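Local coordinates for G protein alpha subunit (Entamoeba histolytica, PDB 4FID) that probably acts as the GTP-hydrolysing alpha subunit of a heterotrimeric G protein, switching between GDP- and GTP-bound states to relay signals from membrane receptors, at residues A[8-13]-A[20-25]; A[16-21]-A[146-151]; A[27-32]-A[318-323]. All blocks are in the same frame, centred on the assembly; numbering follows the deposited sequence.

Contact 1. Residues A[8-13]-A[20-25]; sequences VMLLGS and TIAKQL. With GDP (guanosine-5'-diphosphate), chain C.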
loop_
_atom_site.group_PDB
_atom_site.type_symbol
_atom_site.label_atom_id
_atom_site.label_comp_id
_atom_site.label_asym_id
_atom_site.label_seq_id
_atom_site.Cartn_x
_atom_site.Cartn_y
_atom_site.Cartn_z
ATOM N N VAL A 8 -9.617 10.588 -12.635
ATOM C CA VAL A 8 -9.437 10.254 -11.241
ATOM C C VAL A 8 -7.976 10.407 -10.906
ATOM O O VAL A 8 -7.113 9.907 -11.623
ATOM C CB VAL A 8 -9.826 8.802 -10.977
ATOM C CG1 VAL A 8 -9.530 8.441 -9.543
ATOM C CG2 VAL A 8 -11.296 8.584 -11.309
HETATM N N MSE A 9 -7.705 11.100 -9.810
HETATM C CA MSE A 9 -6.341 11.380 -9.380
HETATM C C MSE A 9 -6.058 10.693 -8.050
HETATM O O MSE A 9 -6.795 10.903 -7.084
HETATM C CB MSE A 9 -6.146 12.888 -9.254
HETATM C CG MSE A 9 -4.780 13.286 -8.761
HETATM SE SE MSE A 9 -4.432 15.224 -8.750
HETATM C CE MSE A 9 -4.086 15.553 -10.649
ATOM N N LEU A 10 -5.015 9.860 -8.005
ATOM C CA LEU A 10 -4.603 9.228 -6.754
ATOM C C LEU A 10 -3.534 10.045 -6.060
ATOM O O LEU A 10 -2.478 10.303 -6.635
ATOM C CB LEU A 10 -4.057 7.822 -6.988
ATOM C CG LEU A 10 -5.067 6.736 -7.363
ATOM C CD1 LEU A 10 -4.369 5.403 -7.408
ATOM C CD2 LEU A 10 -6.233 6.711 -6.391
ATOM N N LEU A 11 -3.820 10.450 -4.825
ATOM C CA LEU A 11 -2.846 11.088 -3.934
ATOM C C LEU A 11 -2.583 10.236 -2.711
ATOM O O LEU A 11 -3.404 9.428 -2.324
ATOM C CB LEU A 11 -3.340 12.454 -3.447
ATOM C CG LEU A 11 -3.328 13.720 -4.344
ATOM C CD1 LEU A 11 -2.177 13.768 -5.324
ATOM C CD2 LEU A 11 -4.639 13.896 -5.075
ATOM N N GLY A 12 -1.455 10.453 -2.056
ATOM C CA GLY A 12 -1.258 9.844 -0.768
ATOM C C GLY A 12 0.119 10.106 -0.263
ATOM O O GLY A 12 0.901 10.690 -0.967
ATOM N N SER A 13 0.400 9.682 0.963
ATOM C CA SER A 13 1.758 9.666 1.480
ATOM C C SER A 13 2.476 8.453 0.928
ATOM O O SER A 13 1.959 7.751 0.045
ATOM C CB SER A 13 1.758 9.620 3.002
ATOM O OG SER A 13 1.157 10.793 3.517
ATOM N N THR A 20 -0.205 0.368 -5.336
ATOM C CA THR A 20 -0.835 -0.937 -5.432
ATOM C C THR A 20 -2.281 -0.827 -5.917
ATOM O O THR A 20 -2.762 -1.649 -6.693
ATOM C CB THR A 20 -0.855 -1.620 -4.085
ATOM O OG1 THR A 20 0.487 -1.715 -3.577
ATOM C CG2 THR A 20 -1.490 -3.016 -4.233
ATOM N N ILE A 21 -2.981 0.198 -5.458
ATOM C CA ILE A 21 -4.318 0.431 -5.962
ATOM C C ILE A 21 -4.301 0.653 -7.487
ATOM O O ILE A 21 -5.153 0.140 -8.199
ATOM C CB ILE A 21 -4.938 1.654 -5.287
ATOM C CG1 ILE A 21 -4.960 1.473 -3.764
ATOM C CG2 ILE A 21 -6.313 1.941 -5.881
ATOM C CD1 ILE A 21 -5.963 0.469 -3.289
ATOM N N ALA A 22 -3.336 1.432 -7.972
ATOM C CA ALA A 22 -3.246 1.760 -9.391
ATOM C C ALA A 22 -2.935 0.547 -10.277
ATOM O O ALA A 22 -3.481 0.413 -11.376
ATOM C CB ALA A 22 -2.219 2.858 -9.614
ATOM N N LYS A 23 -2.050 -0.324 -9.815
ATOM C CA LYS A 23 -1.780 -1.560 -10.541
ATOM C C LYS A 23 -3.017 -2.460 -10.528
ATOM O O LYS A 23 -3.336 -3.133 -11.502
ATOM C CB LYS A 23 -0.589 -2.299 -9.931
ATOM C CG LYS A 23 0.750 -1.795 -10.401
ATOM C CD LYS A 23 1.860 -2.355 -9.552
ATOM C CE LYS A 23 3.162 -1.608 -9.807
ATOM N NZ LYS A 23 4.025 -1.595 -8.588
ATOM N N GLN A 24 -3.720 -2.442 -9.413
ATOM C CA GLN A 24 -4.888 -3.276 -9.244
ATOM C C GLN A 24 -5.997 -2.894 -10.216
ATOM O O GLN A 24 -6.729 -3.755 -10.701
ATOM C CB GLN A 24 -5.383 -3.187 -7.799
ATOM C CG GLN A 24 -6.299 -4.303 -7.404
ATOM C CD GLN A 24 -5.609 -5.648 -7.362
ATOM O OE1 GLN A 24 -5.059 -6.047 -6.331
ATOM N NE2 GLN A 24 -5.654 -6.371 -8.480
ATOM N N LEU A 25 -6.117 -1.603 -10.508
ATOM C CA LEU A 25 -7.162 -1.121 -11.414
ATOM C C LEU A 25 -6.760 -1.379 -12.848
ATOM O O LEU A 25 -7.621 -1.614 -13.700
ATOM C CB LEU A 25 -7.428 0.377 -11.214
ATOM C CG LEU A 25 -8.045 0.783 -9.871
ATOM C CD1 LEU A 25 -7.998 2.290 -9.688
ATOM C CD2 LEU A 25 -9.466 0.260 -9.770
HETATM P PB GDP C . 3.132 4.124 -2.848
HETATM O O1B GDP C . 3.870 3.906 -4.145
HETATM O O2B GDP C . 3.943 5.043 -1.965
HETATM O O3B GDP C . 1.810 4.768 -3.183
HETATM O O3A GDP C . 2.881 2.734 -2.036
HETATM P PA GDP C . 3.042 1.245 -2.675
HETATM O O1A GDP C . 1.864 0.886 -3.556
HETATM O O2A GDP C . 4.341 1.112 -3.451
HETATM O "O5'" GDP C . 3.112 0.277 -1.378
HETATM C "C5'" GDP C . 4.249 -0.568 -1.173
HETATM C "C4'" GDP C . 3.890 -1.886 -0.471
HETATM O "O4'" GDP C . 2.648 -1.811 0.244
HETATM C "C3'" GDP C . 3.781 -3.061 -1.444
HETATM O "O3'" GDP C . 4.679 -4.113 -1.035
HETATM C "C2'" GDP C . 2.325 -3.499 -1.369
HETATM O "O2'" GDP C . 2.188 -4.919 -1.563
HETATM C "C1'" GDP C . 1.900 -3.011 0.019
HETATM N N9 GDP C . 0.428 -2.794 0.141
HETATM C C8 GDP C . -0.325 -1.826 -0.425
HETATM N N7 GDP C . -1.635 -1.951 -0.075
HETATM C C5 GDP C . -1.736 -3.019 0.738
HETATM C C6 GDP C . -2.820 -3.729 1.467
HETATM O O6 GDP C . -4.000 -3.338 1.409
HETATM N N1 GDP C . -2.504 -4.808 2.190
HETATM C C2 GDP C . -1.236 -5.256 2.288
HETATM N N2 GDP C . -0.991 -6.346 3.050
HETATM N N3 GDP C . -0.191 -4.663 1.655
HETATM C C4 GDP C . -0.376 -3.565 0.881
#

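Contact 2. Residues A[16-21]-A[146-151]; sequences SGKSTI and TKTTGI. With GDP (guanosine-5'-diphosphate), chain C.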
loop_
_atom_site.group_PDB
_atom_site.type_symbol
_atom_site.label_atom_id
_atom_site.label_comp_id
_atom_site.label_asym_id
_atom_site.label_seq_id
_atom_site.Cartn_x
_atom_site.Cartn_y
_atom_site.Cartn_z
ATOM N N SER A 16 1.368 4.188 1.483
ATOM C CA SER A 16 -0.052 4.170 1.721
ATOM C C SER A 16 -0.685 3.046 0.906
ATOM O O SER A 16 -1.834 2.669 1.122
ATOM C CB SER A 16 -0.634 5.498 1.286
ATOM O OG SER A 16 -0.124 5.842 0.018
ATOM N N GLY A 17 0.086 2.510 -0.033
ATOM C CA GLY A 17 -0.397 1.515 -0.967
ATOM C C GLY A 17 -1.131 2.099 -2.168
ATOM O O GLY A 17 -1.849 1.378 -2.857
ATOM N N LYS A 18 -0.959 3.389 -2.450
ATOM C CA LYS A 18 -1.708 3.990 -3.562
ATOM C C LYS A 18 -1.247 3.458 -4.913
ATOM O O LYS A 18 -2.037 3.362 -5.868
ATOM C CB LYS A 18 -1.668 5.522 -3.497
ATOM C CG LYS A 18 -0.811 6.214 -4.514
ATOM C CD LYS A 18 -0.683 7.720 -4.170
ATOM C CE LYS A 18 0.773 8.176 -4.174
ATOM N NZ LYS A 18 1.592 7.363 -5.141
ATOM N N SER A 19 0.027 3.084 -4.986
ATOM C CA SER A 19 0.590 2.499 -6.208
ATOM C C SER A 19 0.050 1.081 -6.425
ATOM O O SER A 19 -0.168 0.653 -7.551
ATOM C CB SER A 19 2.125 2.536 -6.168
ATOM O OG SER A 19 2.696 1.274 -6.472
ATOM N N THR A 20 -0.205 0.368 -5.336
ATOM C CA THR A 20 -0.835 -0.937 -5.432
ATOM C C THR A 20 -2.281 -0.827 -5.917
ATOM O O THR A 20 -2.762 -1.649 -6.693
ATOM C CB THR A 20 -0.855 -1.620 -4.085
ATOM O OG1 THR A 20 0.487 -1.715 -3.577
ATOM C CG2 THR A 20 -1.490 -3.016 -4.233
ATOM N N ILE A 21 -2.981 0.198 -5.458
ATOM C CA ILE A 21 -4.318 0.431 -5.962
ATOM C C ILE A 21 -4.301 0.653 -7.487
ATOM O O ILE A 21 -5.153 0.140 -8.199
ATOM C CB ILE A 21 -4.938 1.654 -5.287
ATOM C CG1 ILE A 21 -4.960 1.473 -3.764
ATOM C CG2 ILE A 21 -6.313 1.941 -5.881
ATOM C CD1 ILE A 21 -5.963 0.469 -3.289
ATOM N N THR A 146 7.666 -1.390 -4.825
ATOM C CA THR A 146 8.397 -0.535 -5.766
ATOM C C THR A 146 8.240 0.936 -5.404
ATOM O O THR A 146 7.233 1.334 -4.816
ATOM C CB THR A 146 7.959 -0.726 -7.243
ATOM O OG1 THR A 146 6.533 -0.631 -7.338
ATOM C CG2 THR A 146 8.423 -2.066 -7.779
ATOM N N LYS A 147 9.245 1.732 -5.760
ATOM C CA LYS A 147 9.190 3.177 -5.582
ATOM C C LYS A 147 8.699 3.852 -6.854
ATOM O O LYS A 147 9.449 3.958 -7.823
ATOM C CB LYS A 147 10.578 3.723 -5.255
ATOM C CG LYS A 147 11.183 3.195 -3.977
ATOM C CD LYS A 147 12.609 3.694 -3.827
ATOM C CE LYS A 147 13.290 3.090 -2.612
ATOM N NZ LYS A 147 14.744 3.407 -2.591
ATOM N N THR A 148 7.451 4.310 -6.868
ATOM C CA THR A 148 6.966 5.036 -8.037
ATOM C C THR A 148 7.284 6.528 -7.921
ATOM O O THR A 148 6.485 7.304 -7.393
ATOM C CB THR A 148 5.445 4.794 -8.336
ATOM O OG1 THR A 148 4.623 5.567 -7.452
ATOM C CG2 THR A 148 5.092 3.310 -8.224
ATOM N N THR A 149 8.473 6.917 -8.384
ATOM C CA THR A 149 8.779 8.334 -8.526
ATOM C C THR A 149 7.738 8.823 -9.508
ATOM O O THR A 149 7.509 8.204 -10.550
ATOM C CB THR A 149 10.212 8.604 -9.011
ATOM O OG1 THR A 149 10.387 8.073 -10.331
ATOM C CG2 THR A 149 11.218 7.966 -8.055
ATOM N N GLY A 150 7.103 9.931 -9.161
ATOM C CA GLY A 150 5.685 10.047 -9.421
ATOM C C GLY A 150 5.068 10.829 -10.547
ATOM O O GLY A 150 4.866 12.036 -10.446
ATOM N N ILE A 151 4.724 10.120 -11.610
ATOM C CA ILE A 151 3.646 10.575 -12.469
ATOM C C ILE A 151 3.251 9.479 -13.447
ATOM O O ILE A 151 3.883 9.279 -14.469
ATOM C CB ILE A 151 3.937 11.935 -13.151
ATOM C CG1 ILE A 151 2.623 12.587 -13.567
ATOM C CG2 ILE A 151 4.914 11.795 -14.326
ATOM C CD1 ILE A 151 1.681 12.766 -12.417
HETATM P PB GDP C . 3.132 4.124 -2.848
HETATM O O1B GDP C . 3.870 3.906 -4.145
HETATM O O2B GDP C . 3.943 5.043 -1.965
HETATM O O3B GDP C . 1.810 4.768 -3.183
HETATM O O3A GDP C . 2.881 2.734 -2.036
HETATM P PA GDP C . 3.042 1.245 -2.675
HETATM O O1A GDP C . 1.864 0.886 -3.556
HETATM O O2A GDP C . 4.341 1.112 -3.451
HETATM O "O5'" GDP C . 3.112 0.277 -1.378
HETATM C "C5'" GDP C . 4.249 -0.568 -1.173
HETATM C "C4'" GDP C . 3.890 -1.886 -0.471
HETATM O "O4'" GDP C . 2.648 -1.811 0.244
HETATM C "C3'" GDP C . 3.781 -3.061 -1.444
HETATM O "O3'" GDP C . 4.679 -4.113 -1.035
HETATM C "C2'" GDP C . 2.325 -3.499 -1.369
HETATM O "O2'" GDP C . 2.188 -4.919 -1.563
HETATM C "C1'" GDP C . 1.900 -3.011 0.019
HETATM N N9 GDP C . 0.428 -2.794 0.141
HETATM C C8 GDP C . -0.325 -1.826 -0.425
HETATM N N7 GDP C . -1.635 -1.951 -0.075
HETATM C C5 GDP C . -1.736 -3.019 0.738
HETATM C C6 GDP C . -2.820 -3.729 1.467
HETATM O O6 GDP C . -4.000 -3.338 1.409
HETATM N N1 GDP C . -2.504 -4.808 2.190
HETATM C C2 GDP C . -1.236 -5.256 2.288
HETATM N N2 GDP C . -0.991 -6.346 3.050
HETATM N N3 GDP C . -0.191 -4.663 1.655
HETATM C C4 GDP C . -0.376 -3.565 0.881
#

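Contact 3. Residues A[27-32]-A[318-323]; sequences ILFGGG and VFMLAV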
loop_
_atom_site.group_PDB
_atom_site.type_symbol
_atom_site.label_atom_id
_atom_site.label_comp_id
_atom_site.label_asym_id
_atom_site.label_seq_id
_atom_site.Cartn_x
_atom_site.Cartn_y
_atom_site.Cartn_z
ATOM N N ILE A 27 -5.050 -4.025 -13.663
ATOM C CA ILE A 27 -5.339 -5.454 -13.804
ATOM C C ILE A 27 -6.840 -5.677 -14.017
ATOM O O ILE A 27 -7.245 -6.438 -14.890
ATOM C CB ILE A 27 -4.909 -6.340 -12.585
ATOM C CG1 ILE A 27 -3.406 -6.281 -12.287
ATOM C CG2 ILE A 27 -5.276 -7.765 -12.865
ATOM C CD1 ILE A 27 -2.584 -6.475 -13.489
ATOM N N LEU A 28 -7.660 -5.006 -13.211
ATOM C CA LEU A 28 -9.102 -5.255 -13.199
ATOM C C LEU A 28 -9.838 -4.650 -14.378
ATOM O O LEU A 28 -10.821 -5.209 -14.843
ATOM C CB LEU A 28 -9.735 -4.721 -11.912
ATOM C CG LEU A 28 -9.305 -5.390 -10.608
ATOM C CD1 LEU A 28 -9.763 -4.588 -9.381
ATOM C CD2 LEU A 28 -9.836 -6.801 -10.575
ATOM N N PHE A 29 -9.388 -3.494 -14.848
ATOM C CA PHE A 29 -10.142 -2.789 -15.868
ATOM C C PHE A 29 -9.293 -2.411 -17.076
ATOM O O PHE A 29 -9.822 -2.257 -18.172
ATOM C CB PHE A 29 -10.812 -1.546 -15.282
ATOM C CG PHE A 29 -11.712 -1.823 -14.092
ATOM C CD1 PHE A 29 -12.937 -2.453 -14.257
ATOM C CD2 PHE A 29 -11.350 -1.409 -12.817
ATOM C CE1 PHE A 29 -13.770 -2.686 -13.169
ATOM C CE2 PHE A 29 -12.173 -1.633 -11.740
ATOM C CZ PHE A 29 -13.388 -2.279 -11.912
ATOM N N GLY A 30 -7.987 -2.239 -16.872
ATOM C CA GLY A 30 -7.068 -2.018 -17.977
ATOM C C GLY A 30 -6.787 -3.362 -18.632
ATOM O O GLY A 30 -7.604 -4.277 -18.553
ATOM N N GLY A 31 -5.635 -3.504 -19.268
ATOM C CA GLY A 31 -5.287 -4.792 -19.841
ATOM C C GLY A 31 -4.275 -5.594 -19.033
ATOM O O GLY A 31 -3.609 -6.497 -19.546
ATOM N N GLY A 32 -4.148 -5.274 -17.758
ATOM C CA GLY A 32 -3.116 -5.912 -16.973
ATOM C C GLY A 32 -1.744 -5.583 -17.520
ATOM O O GLY A 32 -1.559 -4.606 -18.246
ATOM N N VAL A 318 -15.030 -2.191 -4.278
ATOM C CA VAL A 318 -14.936 -0.831 -3.758
ATOM C C VAL A 318 -14.879 0.270 -4.823
ATOM O O VAL A 318 -15.509 1.319 -4.683
ATOM C CB VAL A 318 -13.752 -0.673 -2.806
ATOM C CG1 VAL A 318 -13.571 0.783 -2.451
ATOM C CG2 VAL A 318 -13.989 -1.494 -1.568
ATOM N N PHE A 319 -14.135 0.048 -5.895
ATOM C CA PHE A 319 -14.088 1.075 -6.917
ATOM C C PHE A 319 -15.447 1.244 -7.609
ATOM O O PHE A 319 -15.774 2.320 -8.122
ATOM C CB PHE A 319 -12.980 0.816 -7.928
ATOM C CG PHE A 319 -12.779 1.952 -8.855
ATOM C CD1 PHE A 319 -12.145 3.102 -8.422
ATOM C CD2 PHE A 319 -13.278 1.908 -10.140
ATOM C CE1 PHE A 319 -11.982 4.183 -9.267
ATOM C CE2 PHE A 319 -13.115 2.986 -10.990
ATOM C CZ PHE A 319 -12.466 4.127 -10.549
HETATM N N MSE A 320 -16.229 0.167 -7.592
HETATM C CA MSE A 320 -17.589 0.130 -8.131
HETATM C C MSE A 320 -18.539 1.089 -7.410
HETATM O O MSE A 320 -19.195 1.921 -8.037
HETATM C CB MSE A 320 -18.134 -1.290 -8.034
HETATM C CG MSE A 320 -18.892 -1.727 -9.257
HETATM SE SE MSE A 320 -17.718 -2.319 -10.701
HETATM C CE MSE A 320 -17.057 -3.957 -9.874
ATOM N N LEU A 321 -18.616 0.961 -6.090
ATOM C CA LEU A 321 -19.306 1.948 -5.281
ATOM C C LEU A 321 -18.827 3.340 -5.659
ATOM O O LEU A 321 -19.629 4.259 -5.837
ATOM C CB LEU A 321 -19.025 1.693 -3.798
ATOM C CG LEU A 321 -19.500 0.299 -3.362
ATOM C CD1 LEU A 321 -19.064 -0.053 -1.936
ATOM C CD2 LEU A 321 -21.004 0.194 -3.530
ATOM N N ALA A 322 -17.515 3.488 -5.797
ATOM C CA ALA A 322 -16.924 4.779 -6.130
ATOM C C ALA A 322 -17.443 5.370 -7.445
ATOM O O ALA A 322 -17.681 6.577 -7.534
ATOM C CB ALA A 322 -15.411 4.691 -6.140
ATOM N N VAL A 323 -17.627 4.533 -8.458
ATOM C CA VAL A 323 -18.079 5.026 -9.760
ATOM C C VAL A 323 -19.458 5.670 -9.622
ATOM O O VAL A 323 -19.735 6.740 -10.196
ATOM C CB VAL A 323 -18.143 3.892 -10.803
ATOM C CG1 VAL A 323 -18.535 4.428 -12.160
ATOM C CG2 VAL A 323 -16.795 3.172 -10.892
#

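Contact 1. Residues A[8-13]-A[20-25]
No ring or amide lies between Leu10 and Ala22, so the seam is purely aliphatic; the flat group close by is the guanine of GDP, which has its C8 beside Thr20. Leu10 carries the strand's side of the contact through a single methyl. With its CG beside the backbone N (chi1 -72°), CD1 reaches the helix and comes to 4.0 Å from Ala22 CB. The same CD1 also meets Ile21 CG2 at 4.3 Å, while the far end of Ile21 turns off to Ala309 and Ile315. Met9 and Leu11, the neighbours of Leu10 in the strand, serve the other side of the sheet, on Phe182 and Val168. Just ahead of Ile21, at the nucleotide end of the helix, Thr20 grips the alpha-phosphate twice. Its OG1 hydrogen-bonds to GDP O1A at 2.9 Å, and its N makes a shorter but bent, weak bond to GDP O1A at 2.8 Å. Both donors can reach one oxygen because OG1 stands beside the backbone N (chi1 -57°). Strand 6-12, a phosphate-binding loop and helix 18-28 packed back on the strand form the P-loop unit typical of Ras-like GTPases.

Contact 2. Residues A[16-21]-A[146-151]
Lys18 and Ser19 both hold O3B, an oxygen of the beta-phosphate of GDP. The backbone supplies the sounder bond, Ser19 N to GDP O3B at 3.0 Å, with an N-H...O angle of 140°. Lys18 NZ adds a weak one to GDP O3B at 3.3 Å. The lysine chain wraps around this oxygen, bending at chi3 and chi4, and its CG also lies 3.3 Å from GDP O3B. NZ forms a salt bridge with Asp167 as well, so its charge is probably shared between carboxylate and phosphate, and the carboxylate probably helps to place the amine. Across from it, Thr148 OG1 stays 4.2 Å from Lys18 NZ, without a hydrogen bond. This is the P-loop facing switch I, the segment of a G-alpha protein that rearranges with the nucleotide. Gly17, at the N-cap of helix 18-28, has a positive phi (83°) that suits glycine and lets the chain turn in close to the nucleotide. The amides at this helix start probably help balance the phosphate charge. Ser19 and Thr148 are predicted magnesium ligands, yet with GDP alone bound they do not face each other through their hydroxyls. Instead Thr148 offers its methyl, CG2, to Ser19 OG at 3.6 Å. That follows from a chi1 of 78°, which sets CG2 beside the backbone N and leaves OG1 3.8 Å from GDP O1B. The chain doubles tightly at Thr148 in an inverse gamma turn, with the CB of Thr148 directed at Ser19. The Ser19 hydroxyl itself lies beside the non-bridging alpha-phosphate oxygens, GDP O1A and O2A. On the flank, Thr146 OG1 takes a weak hydrogen bond from Lys23 NZ.

Contact 3. Residues A[27-32]-A[318-323]
Phe29 and Phe319 meet where two helices of the Ras-like domain lie side by side on one face of its central sheet: helix 18-28, which follows the P-loop, and helix 312-332 near the C-terminus. The close part of the contact is a single approach between the two rings, Phe29 CE2 to Phe319 CD2 at 4.0 Å, and the side chains cross obliquely. Different first torsions bring the rings together. Phe319 extends with CG anti to its backbone N (chi1 -171°), whereas Phe29 carries its CG beside the N (chi1 -56°). Phe319 is buried, and its side chain is about 14 Å from GDP. Its backbone is held in regular helix by the bond from Val323 N to Phe319 O at 2.9 Å. Phe29 is only partly buried. One face of its ring has Leu28 CB above it, 3.8 Å from the ring plane and offset toward the rim, and its other neighbours include Lys316 and Val158.

The outer side is looser. After Phe29 the chain turns out to solvent at Gly31, then returns to a buried Gly32, which a backbone hydrogen bond joins to Lys26. Met320, present as selenomethionine and partly exposed, also touches Val158; within the contact its end comes nearer to Phe29 alone, without meeting the Phe319 ring. The selenium atom SE of Met320, in a poorly ordered side chain, stands 4.5 Å from Phe29 CZ.

How the contacts relate
Helix 18-28 takes part in all three contacts, and the chemistry changes along it. At its start, contact 2 is polar and only partly buried, its two segments brought together around phosphate. Contact 1, in the middle, is buried and aliphatic against the sheet, although Thr20, which it shares with contact 2, still reaches the nucleotide. Contact 3, at the far end, is aromatic and partly open to solvent, and leaves GDP behind; its centre is about 17 Å from that of contact 2. Contacts 1 and 3 join where Leu25 CD2 packs 3.8 Å from Phe319 CG; there the apolar side of helix 18-28 passes from the strand to helix 312-332.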